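Local coordinates for superoxide dismutase [Mn/Fe] (Aeropyrum pernix, PDB 3AK2), which probably catalyses the disproportionation of superoxide to oxygen and hydrogen peroxide at a site that can work with either manganese or iron, at residues E168-L173 and G180-N185; A120-V125 and I164-H169; N17-Y22 and W187-W192. One frame throughout, in Å; residues are numbered along the deposited sequence.

Contact 1 (E168-L173 and G180-N185); sequences EHAYYL and GSYVEN. With MN (manganese (II) ion), chain E.
Tyr182 turns its ring to the far side from its backbone N (chi1 161°), which lays one face of the ring against Tyr171 CB. Tyr171 carries its own ring between its backbone N and carbonyl carbon (chi1 60°), swung off the Tyr182 ring. The contact belongs to the C-terminal domain of the iron/manganese superoxide dismutase fold. Here the metal-binding turn after strand 159-165 packs on helix 179-186. Tyr171 CB makes a CH-pi contact 3.7 Å from the centroid of the Tyr182 ring. Tyr171 CB is displaced toward the rim and comes within 3.4 Å of Tyr182 CG. The two ring planes differ by 26°, and the rings barely overlap. Glu168 O takes bonds from Tyr171 N and Tyr172 N, and it also lies over the centre of the Tyr171 ring. Tyr171 is the N-cap residue of helix 172-175, and its hydroxyl pairs with Arg179 NE. On the other end of this turn His169 NE2 binds manganese at 2.2 Å. His169 ND1 hydrogen-bonds to Glu168 OE2 of the second subunit. Tyr182 OH, which also bonds Asp165 O, lies 3.8 Å from Ala170 CB. A water donates to Ala170 O at 2.7 Å and to Tyr182 OH at 3.0 Å.

Contact 2 (A120-V125 and I164-H169); sequences AAAKTV and IDVWEH. With MN (manganese (II) ion), chain E.
Ala120 O is gripped from opposite faces of its plane by Thr124 OG1, at 2.7 Å, and by Thr124 N, which closes the last turn of helix 111-123. On this turn Ala122 packs against Val166. Val166 CG2 lies 3.6 Å from Ala122 O and Val166 CG1 lies 3.7 Å from Ala122 O, both as plain packing. With Val166 CG1 opposite the carbonyl carbon (chi1 -68°), CG2 falls between backbone N and carbonyl carbon, and both methyls border the helix end. Val166 CG2 also packs 3.7 Å from Val125 CG2. Two residues before Val166, Ile164 CG2 meets Ala122 CB at 3.6 Å. This is helix-on-sheet packing in the C-terminal domain, and Val183 of helix 179-186 covers the same patch. Asp165, between Ile164 and Val166, serves the metal instead. It opens the Asp-Val-Trp-Glu-His segment, a family signature. Asp165 OD2 binds manganese at 2.0 Å, together with His169, His31, His79 and a water. Asp165 OD1 accepts from Trp167 N at 3.0 Å, forming an Asx turn. That N-H comes from above the carboxylate plane. The metal-bound water lies over a face of the Trp167 ring and adds a weak bond to OD1. These bonds to OD1 probably restrict rotation of the carboxylate and keep OD2 directed at the manganese.

Contact 3 (N17-Y22 and W187-W192); sequences NALEPY and WNVVNW
Leu19, in the type I turn from Asn17 to Glu20, comes within 6.7 Å of Val189, CA to CA, and Tyr22 follows a cis peptide bond before Pro21 to face the short 3-10 turn at Asn188. Asn188 CB sits over the centre of the Tyr22 ring. It makes a CH-pi contact 3.5 Å from the centroid and only 10° off the ring normal. Pro21 CD covers part of the opposite face, so the ring is held between the two. The Asn188 amide lies at 27° to the ring plane, with ND2 3.4 Å from Tyr22 CE2. The polar partner of that ND2 is Asn185 O. This packing joins the loop leading into helix 25-54 of the alpha-hairpin domain to the loop between helices 179-186 and 192-205 of the C-terminal domain. Val189 holds CG1 opposite its carbonyl carbon (chi1 -62°), which points this methyl at both Leu19 and Tyr22. Val189 CG1 is 3.8 Å from Tyr22 CD1 and 4.3 Å from Leu19 CD2. A serine at Tyr22 would probably open a gap between Asn188 CB and Pro21 CD, and would strip Val189 CG1 of its aromatic neighbour. Leu19 O lies 4.0 Å from Val189 CG1 and accepts a weak bond from Tyr22 N.

How the contacts relate
From the N terminus, residues 17-22 come first. The chain then runs through the hairpin helices 25-54 and 62-82. Contact 2 opens at 120-125 and closes a loop holding most of the three-stranded sheet, joining helix 111-123 to the end of strand 159-165. Contact 1 starts on that same stretch, sharing Glu168 and His169, and closes a short loop at 180-185 that ties the metal-binding turn to helix 179-186. Contact 3 closes last at 187-192, so its long loop encloses both others and joins the alpha-hairpin domain to the C-terminal domain. Contacts 1 and 2 also share a salt bridge, Glu184 OE2 to Lys123 NZ at 2.8 Å. Asn185 of contact 1 packs on Tyr22 of contact 3; contacts 2 and 3 do not touch.

Contact 1 (E168-L173 and G180-N185)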
loop_
_atom_site.group_PDB
_atom_site.type_symbol
_atom_site.label_atom_id
_atom_site.label_comp_id
_atom_site.label_asym_id
_atom_site.label_seq_id
_atom_site.Cartn_x
_atom_site.Cartn_y
_atom_site.Cartn_z
ATOM N N GLU A 168 -1.754 3.995 -16.766
ATOM C CA GLU A 168 -1.308 4.869 -17.848
ATOM C C GLU A 168 -1.301 4.148 -19.197
ATOM O O GLU A 168 -1.649 4.748 -20.216
ATOM C CB GLU A 168 0.043 5.498 -17.508
ATOM C CG GLU A 168 -0.052 6.430 -16.298
ATOM C CD GLU A 168 1.257 7.082 -15.910
ATOM O OE1 GLU A 168 2.306 6.405 -15.922
ATOM O OE2 GLU A 168 1.223 8.283 -15.561
ATOM N N HIS A 169 -0.953 2.862 -19.201
ATOM C CA HIS A 169 -0.945 2.086 -20.444
ATOM C C HIS A 169 -2.310 1.989 -21.125
ATOM O O HIS A 169 -2.385 1.644 -22.304
ATOM C CB HIS A 169 -0.339 0.686 -20.255
ATOM C CG HIS A 169 -1.143 -0.234 -19.380
ATOM N ND1 HIS A 169 -0.649 -0.743 -18.198
ATOM C CD2 HIS A 169 -2.380 -0.770 -19.528
ATOM C CE1 HIS A 169 -1.552 -1.537 -17.647
ATOM N NE2 HIS A 169 -2.614 -1.569 -18.432
ATOM N N ALA A 170 -3.384 2.261 -20.387
ATOM C CA ALA A 170 -4.725 2.200 -20.956
ATOM C C ALA A 170 -5.049 3.402 -21.848
ATOM O O ALA A 170 -5.996 3.349 -22.635
ATOM C CB ALA A 170 -5.777 2.042 -19.849
ATOM N N TYR A 171 -4.266 4.474 -21.746
ATOM C CA TYR A 171 -4.614 5.697 -22.463
ATOM C C TYR A 171 -3.455 6.532 -23.003
ATOM O O TYR A 171 -3.674 7.377 -23.874
ATOM C CB TYR A 171 -5.513 6.584 -21.594
ATOM C CG TYR A 171 -4.891 7.027 -20.285
ATOM C CD1 TYR A 171 -4.051 8.142 -20.225
ATOM C CD2 TYR A 171 -5.149 6.333 -19.101
ATOM C CE1 TYR A 171 -3.482 8.551 -19.021
ATOM C CE2 TYR A 171 -4.588 6.740 -17.893
ATOM C CZ TYR A 171 -3.754 7.840 -17.861
ATOM O OH TYR A 171 -3.212 8.244 -16.666
ATOM N N TYR A 172 -2.241 6.317 -22.500
ATOM C CA TYR A 172 -1.142 7.264 -22.745
ATOM C C TYR A 172 -0.794 7.490 -24.213
ATOM O O TYR A 172 -0.539 8.624 -24.620
ATOM C CB TYR A 172 0.118 6.907 -21.955
ATOM C CG TYR A 172 0.857 8.137 -21.486
ATOM C CD1 TYR A 172 0.579 8.705 -20.244
ATOM C CD2 TYR A 172 1.812 8.758 -22.296
ATOM C CE1 TYR A 172 1.236 9.850 -19.814
ATOM C CE2 TYR A 172 2.475 9.902 -21.871
ATOM C CZ TYR A 172 2.186 10.439 -20.631
ATOM O OH TYR A 172 2.847 11.572 -20.211
ATOM N N LEU A 173 -0.786 6.430 -25.014
ATOM C CA LEU A 173 -0.428 6.574 -26.427
ATOM C C LEU A 173 -1.348 7.529 -27.181
ATOM O O LEU A 173 -0.913 8.198 -28.125
ATOM C CB LEU A 173 -0.391 5.216 -27.124
ATOM C CG LEU A 173 0.782 4.285 -26.808
ATOM C CD1 LEU A 173 0.594 2.967 -27.533
ATOM C CD2 LEU A 173 2.121 4.908 -27.185
ATOM N N GLY A 180 -8.263 12.651 -17.924
ATOM C CA GLY A 180 -9.624 13.187 -17.862
ATOM C C GLY A 180 -10.380 13.027 -19.170
ATOM O O GLY A 180 -11.538 12.596 -19.184
ATOM N N SER A 181 -9.714 13.362 -20.273
ATOM C CA SER A 181 -10.307 13.209 -21.601
ATOM C C SER A 181 -10.557 11.738 -21.927
ATOM O O SER A 181 -11.584 11.397 -22.507
ATOM C CB SER A 181 -9.423 13.851 -22.668
ATOM O OG SER A 181 -9.985 13.686 -23.955
ATOM N N TYR A 182 -9.627 10.868 -21.535
ATOM C CA TYR A 182 -9.815 9.429 -21.707
ATOM C C TYR A 182 -11.077 8.929 -21.012
ATOM O O TYR A 182 -11.883 8.225 -21.622
ATOM C CB TYR A 182 -8.589 8.660 -21.213
ATOM C CG TYR A 182 -8.823 7.191 -20.925
ATOM C CD1 TYR A 182 -9.129 6.293 -21.948
ATOM C CD2 TYR A 182 -8.707 6.698 -19.626
ATOM C CE1 TYR A 182 -9.333 4.942 -21.682
ATOM C CE2 TYR A 182 -8.903 5.347 -19.348
ATOM C CZ TYR A 182 -9.209 4.474 -20.381
ATOM O OH TYR A 182 -9.402 3.131 -20.130
ATOM N N VAL A 183 -11.242 9.301 -19.742
ATOM C CA VAL A 183 -12.391 8.862 -18.947
ATOM C C VAL A 183 -13.701 9.354 -19.562
ATOM O O VAL A 183 -14.670 8.598 -19.661
ATOM C CB VAL A 183 -12.266 9.325 -17.474
ATOM C CG1 VAL A 183 -13.551 9.058 -16.692
ATOM C CG2 VAL A 183 -11.069 8.652 -16.801
ATOM N N GLU A 184 -13.719 10.616 -19.989
ATOM C CA GLU A 184 -14.901 11.187 -20.630
ATOM C C GLU A 184 -15.272 10.431 -21.908
ATOM O O GLU A 184 -16.447 10.142 -22.153
ATOM C CB GLU A 184 -14.692 12.677 -20.922
ATOM C CG GLU A 184 -14.680 13.568 -19.677
ATOM C CD GLU A 184 -15.995 13.545 -18.909
ATOM O OE1 GLU A 184 -17.070 13.495 -19.547
ATOM O OE2 GLU A 184 -15.953 13.587 -17.662
ATOM N N ASN A 185 -14.261 10.099 -22.703
ATOM C CA ASN A 185 -14.465 9.371 -23.952
ATOM C C ASN A 185 -14.872 7.911 -23.760
ATOM O O ASN A 185 -15.625 7.359 -24.564
ATOM C CB ASN A 185 -13.223 9.472 -24.835
ATOM C CG ASN A 185 -13.222 10.722 -25.685
ATOM O OD1 ASN A 185 -13.932 10.800 -26.685
ATOM N ND2 ASN A 185 -12.421 11.706 -25.295
HETATM MN MN MN E . -4.568 -2.465 -17.903
HETATM O O HOH W 1 -8.179 1.714 -22.422
HETATM O O HOH W 2 -4.289 -2.202 -15.818
#

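Contact 2 (A120-V125 and I164-H169)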
loop_
_atom_site.group_PDB
_atom_site.type_symbol
_atom_site.label_atom_id
_atom_site.label_comp_id
_atom_site.label_asym_id
_atom_site.label_seq_id
_atom_site.Cartn_x
_atom_site.Cartn_y
_atom_site.Cartn_z
ATOM N N ALA A 120 -15.290 11.058 -11.529
ATOM C CA ALA A 120 -14.393 11.656 -10.541
ATOM C C ALA A 120 -13.552 10.584 -9.855
ATOM O O ALA A 120 -12.346 10.759 -9.665
ATOM C CB ALA A 120 -15.176 12.461 -9.515
ATOM N N ALA A 121 -14.186 9.472 -9.493
ATOM C CA ALA A 121 -13.456 8.347 -8.903
ATOM C C ALA A 121 -12.348 7.855 -9.839
ATOM O O ALA A 121 -11.214 7.650 -9.409
ATOM C CB ALA A 121 -14.404 7.220 -8.546
ATOM N N ALA A 122 -12.672 7.686 -11.119
ATOM C CA ALA A 122 -11.690 7.215 -12.100
ATOM C C ALA A 122 -10.553 8.212 -12.322
ATOM O O ALA A 122 -9.377 7.839 -12.342
ATOM C CB ALA A 122 -12.378 6.899 -13.417
ATOM N N LYS A 123 -10.908 9.482 -12.485
ATOM C CA LYS A 123 -9.920 10.513 -12.777
ATOM C C LYS A 123 -8.919 10.705 -11.648
ATOM O O LYS A 123 -7.743 10.994 -11.896
ATOM C CB LYS A 123 -10.606 11.842 -13.103
ATOM C CG LYS A 123 -11.248 11.866 -14.479
ATOM C CD LYS A 123 -12.004 13.160 -14.716
ATOM C CE LYS A 123 -12.989 13.017 -15.866
ATOM N NZ LYS A 123 -13.799 14.255 -16.057
ATOM N N THR A 124 -9.384 10.532 -10.413
ATOM C CA THR A 124 -8.568 10.860 -9.246
ATOM C C THR A 124 -7.890 9.656 -8.582
ATOM O O THR A 124 -7.411 9.760 -7.453
ATOM C CB THR A 124 -9.372 11.658 -8.200
ATOM O OG1 THR A 124 -10.463 10.863 -7.715
ATOM C CG2 THR A 124 -9.892 12.986 -8.792
ATOM N N VAL A 125 -7.840 8.522 -9.275
ATOM C CA VAL A 125 -7.031 7.404 -8.793
ATOM C C VAL A 125 -5.593 7.903 -8.688
ATOM O O VAL A 125 -5.061 8.507 -9.623
ATOM C CB VAL A 125 -7.121 6.176 -9.720
ATOM C CG1 VAL A 125 -6.095 5.130 -9.322
ATOM C CG2 VAL A 125 -8.521 5.578 -9.669
ATOM N N ILE A 164 -13.298 0.677 -15.026
ATOM C CA ILE A 164 -12.499 1.425 -15.991
ATOM C C ILE A 164 -11.036 1.366 -15.569
ATOM O O ILE A 164 -10.692 1.666 -14.425
ATOM C CB ILE A 164 -12.972 2.894 -16.190
ATOM C CG1 ILE A 164 -12.128 3.578 -17.279
ATOM C CG2 ILE A 164 -12.932 3.668 -14.877
ATOM C CD1 ILE A 164 -12.474 5.040 -17.561
ATOM N N ASP A 165 -10.188 0.967 -16.504
ATOM C CA ASP A 165 -8.755 0.897 -16.284
ATOM C C ASP A 165 -8.168 2.289 -16.466
ATOM O O ASP A 165 -8.293 2.878 -17.549
ATOM C CB ASP A 165 -8.153 -0.064 -17.304
ATOM C CG ASP A 165 -6.707 -0.413 -17.021
ATOM O OD1 ASP A 165 -6.105 0.102 -16.050
ATOM O OD2 ASP A 165 -6.182 -1.233 -17.790
ATOM N N VAL A 166 -7.558 2.829 -15.411
ATOM C CA VAL A 166 -6.834 4.096 -15.517
ATOM C C VAL A 166 -5.333 3.952 -15.264
ATOM O O VAL A 166 -4.654 4.925 -14.926
ATOM C CB VAL A 166 -7.460 5.238 -14.668
ATOM C CG1 VAL A 166 -8.817 5.649 -15.236
ATOM C CG2 VAL A 166 -7.581 4.844 -13.204
ATOM N N TRP A 167 -4.808 2.742 -15.446
ATOM C CA TRP A 167 -3.366 2.604 -15.603
ATOM C C TRP A 167 -2.962 3.450 -16.800
ATOM O O TRP A 167 -3.737 3.600 -17.747
ATOM C CB TRP A 167 -2.974 1.159 -15.862
ATOM C CG TRP A 167 -2.945 0.292 -14.642
ATOM C CD1 TRP A 167 -3.991 0.007 -13.806
ATOM C CD2 TRP A 167 -1.818 -0.425 -14.137
ATOM N NE1 TRP A 167 -3.577 -0.838 -12.806
ATOM C CE2 TRP A 167 -2.250 -1.127 -12.989
ATOM C CE3 TRP A 167 -0.482 -0.544 -14.541
ATOM C CZ2 TRP A 167 -1.388 -1.933 -12.235
ATOM C CZ3 TRP A 167 0.372 -1.345 -13.797
ATOM C CH2 TRP A 167 -0.086 -2.031 -12.657
ATOM N N GLU A 168 -1.754 3.995 -16.766
ATOM C CA GLU A 168 -1.308 4.869 -17.848
ATOM C C GLU A 168 -1.301 4.148 -19.197
ATOM O O GLU A 168 -1.649 4.748 -20.216
ATOM C CB GLU A 168 0.043 5.498 -17.508
ATOM C CG GLU A 168 -0.052 6.430 -16.298
ATOM C CD GLU A 168 1.257 7.082 -15.910
ATOM O OE1 GLU A 168 2.306 6.405 -15.922
ATOM O OE2 GLU A 168 1.223 8.283 -15.561
ATOM N N HIS A 169 -0.953 2.862 -19.201
ATOM C CA HIS A 169 -0.945 2.086 -20.444
ATOM C C HIS A 169 -2.310 1.989 -21.125
ATOM O O HIS A 169 -2.385 1.644 -22.304
ATOM C CB HIS A 169 -0.339 0.686 -20.255
ATOM C CG HIS A 169 -1.143 -0.234 -19.380
ATOM N ND1 HIS A 169 -0.649 -0.743 -18.198
ATOM C CD2 HIS A 169 -2.380 -0.770 -19.528
ATOM C CE1 HIS A 169 -1.552 -1.537 -17.647
ATOM N NE2 HIS A 169 -2.614 -1.569 -18.432
HETATM MN MN MN E . -4.568 -2.465 -17.903
HETATM O O HOH W 2 -4.289 -2.202 -15.818
#

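Contact 3 (N17-Y22 and W187-W192)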
loop_
_atom_site.group_PDB
_atom_site.type_symbol
_atom_site.label_atom_id
_atom_site.label_comp_id
_atom_site.label_asym_id
_atom_site.label_seq_id
_atom_site.Cartn_x
_atom_site.Cartn_y
_atom_site.Cartn_z
ATOM N N ASN A 17 -9.303 -2.782 -33.334
ATOM C CA ASN A 17 -9.684 -1.434 -33.772
ATOM C C ASN A 17 -11.165 -1.102 -33.563
ATOM O O ASN A 17 -11.635 -0.043 -33.984
ATOM C CB ASN A 17 -9.270 -1.195 -35.234
ATOM C CG ASN A 17 -10.095 -1.999 -36.229
ATOM O OD1 ASN A 17 -10.935 -2.821 -35.859
ATOM N ND2 ASN A 17 -9.853 -1.755 -37.512
ATOM N N ALA A 18 -11.890 -1.995 -32.895
ATOM C CA ALA A 18 -13.346 -1.876 -32.803
ATOM C C ALA A 18 -13.847 -0.782 -31.863
ATOM O O ALA A 18 -15.023 -0.423 -31.911
ATOM C CB ALA A 18 -13.964 -3.211 -32.435
ATOM N N LEU A 19 -12.965 -0.254 -31.016
ATOM C CA LEU A 19 -13.360 0.792 -30.068
ATOM C C LEU A 19 -12.950 2.195 -30.507
ATOM O O LEU A 19 -13.104 3.167 -29.761
ATOM C CB LEU A 19 -12.841 0.483 -28.659
ATOM C CG LEU A 19 -13.283 -0.846 -28.036
ATOM C CD1 LEU A 19 -12.881 -0.889 -26.572
ATOM C CD2 LEU A 19 -14.782 -1.109 -28.178
ATOM N N GLU A 20 -12.434 2.292 -31.729
ATOM C CA GLU A 20 -12.103 3.582 -32.321
ATOM C C GLU A 20 -13.379 4.382 -32.579
ATOM O O GLU A 20 -14.429 3.798 -32.847
ATOM C CB GLU A 20 -11.284 3.393 -33.600
ATOM C CG GLU A 20 -9.948 2.713 -33.325
ATOM C CD GLU A 20 -8.939 2.854 -34.441
ATOM O OE1 GLU A 20 -9.343 3.058 -35.609
ATOM O OE2 GLU A 20 -7.727 2.750 -34.141
ATOM N N PRO A 21 -13.298 5.721 -32.486
ATOM C CA PRO A 21 -12.099 6.525 -32.238
ATOM C C PRO A 21 -11.732 6.701 -30.759
ATOM O O PRO A 21 -10.739 7.353 -30.453
ATOM C CB PRO A 21 -12.483 7.879 -32.834
ATOM C CG PRO A 21 -13.942 7.975 -32.583
ATOM C CD PRO A 21 -14.490 6.570 -32.674
ATOM N N TYR A 22 -12.523 6.118 -29.862
ATOM C CA TYR A 22 -12.400 6.384 -28.424
ATOM C C TYR A 22 -11.175 5.757 -27.766
ATOM O O TYR A 22 -10.550 6.376 -26.906
ATOM C CB TYR A 22 -13.698 6.005 -27.712
ATOM C CG TYR A 22 -14.871 6.714 -28.342
ATOM C CD1 TYR A 22 -15.791 6.025 -29.134
ATOM C CD2 TYR A 22 -15.024 8.091 -28.199
ATOM C CE1 TYR A 22 -16.858 6.696 -29.740
ATOM C CE2 TYR A 22 -16.075 8.767 -28.799
ATOM C CZ TYR A 22 -16.988 8.066 -29.562
ATOM O OH TYR A 22 -18.029 8.754 -30.148
ATOM N N TRP A 187 -16.941 6.558 -21.784
ATOM C CA TRP A 187 -18.389 6.378 -21.672
ATOM C C TRP A 187 -19.048 5.987 -22.993
ATOM O O TRP A 187 -20.063 5.295 -23.001
ATOM C CB TRP A 187 -19.051 7.635 -21.109
ATOM C CG TRP A 187 -18.678 7.880 -19.689
ATOM C CD1 TRP A 187 -17.764 8.781 -19.225
ATOM C CD2 TRP A 187 -19.184 7.193 -18.541
ATOM N NE1 TRP A 187 -17.674 8.703 -17.855
ATOM C CE2 TRP A 187 -18.539 7.739 -17.410
ATOM C CE3 TRP A 187 -20.127 6.172 -18.358
ATOM C CZ2 TRP A 187 -18.804 7.295 -16.110
ATOM C CZ3 TRP A 187 -20.391 5.732 -17.065
ATOM C CH2 TRP A 187 -19.732 6.298 -15.958
ATOM N N ASN A 188 -18.448 6.410 -24.103
ATOM C CA ASN A 188 -18.996 6.128 -25.430
ATOM C C ASN A 188 -18.859 4.679 -25.884
ATOM O O ASN A 188 -19.440 4.287 -26.900
ATOM C CB ASN A 188 -18.377 7.071 -26.457
ATOM C CG ASN A 188 -18.714 8.514 -26.184
ATOM O OD1 ASN A 188 -19.877 8.913 -26.245
ATOM N ND2 ASN A 188 -17.699 9.309 -25.870
ATOM N N VAL A 189 -18.100 3.882 -25.129
ATOM C CA VAL A 189 -17.942 2.458 -25.442
ATOM C C VAL A 189 -18.408 1.510 -24.323
ATOM O O VAL A 189 -18.218 0.300 -24.419
ATOM C CB VAL A 189 -16.487 2.098 -25.886
ATOM C CG1 VAL A 189 -16.100 2.845 -27.164
ATOM C CG2 VAL A 189 -15.476 2.364 -24.766
ATOM N N VAL A 190 -19.033 2.051 -23.279
ATOM C CA VAL A 190 -19.536 1.209 -22.188
ATOM C C VAL A 190 -20.642 0.281 -22.686
ATOM O O VAL A 190 -21.606 0.727 -23.313
ATOM C CB VAL A 190 -20.041 2.036 -20.982
ATOM C CG1 VAL A 190 -20.735 1.138 -19.958
ATOM C CG2 VAL A 190 -18.891 2.783 -20.337
ATOM N N ASN A 191 -20.480 -1.008 -22.414
ATOM C CA ASN A 191 -21.443 -2.025 -22.800
ATOM C C ASN A 191 -22.457 -2.246 -21.681
ATOM O O ASN A 191 -22.286 -3.124 -20.830
ATOM C CB ASN A 191 -20.700 -3.323 -23.131
ATOM C CG ASN A 191 -21.610 -4.411 -23.661
ATOM O OD1 ASN A 191 -22.813 -4.211 -23.850
ATOM N ND2 ASN A 191 -21.034 -5.579 -23.912
ATOM N N TRP A 192 -23.519 -1.444 -21.681
ATOM C CA TRP A 192 -24.508 -1.517 -20.607
ATOM C C TRP A 192 -25.241 -2.856 -20.555
ATOM O O TRP A 192 -25.697 -3.269 -19.491
ATOM C CB TRP A 192 -25.480 -0.335 -20.664
ATOM C CG TRP A 192 -24.821 0.947 -20.279
ATOM C CD1 TRP A 192 -24.539 1.999 -21.098
ATOM C CD2 TRP A 192 -24.317 1.300 -18.982
ATOM N NE1 TRP A 192 -23.905 2.991 -20.392
ATOM C CE2 TRP A 192 -23.756 2.589 -19.091
ATOM C CE3 TRP A 192 -24.296 0.656 -17.737
ATOM C CZ2 TRP A 192 -23.181 3.252 -18.001
ATOM C CZ3 TRP A 192 -23.718 1.313 -16.654
ATOM C CH2 TRP A 192 -23.170 2.598 -16.795
#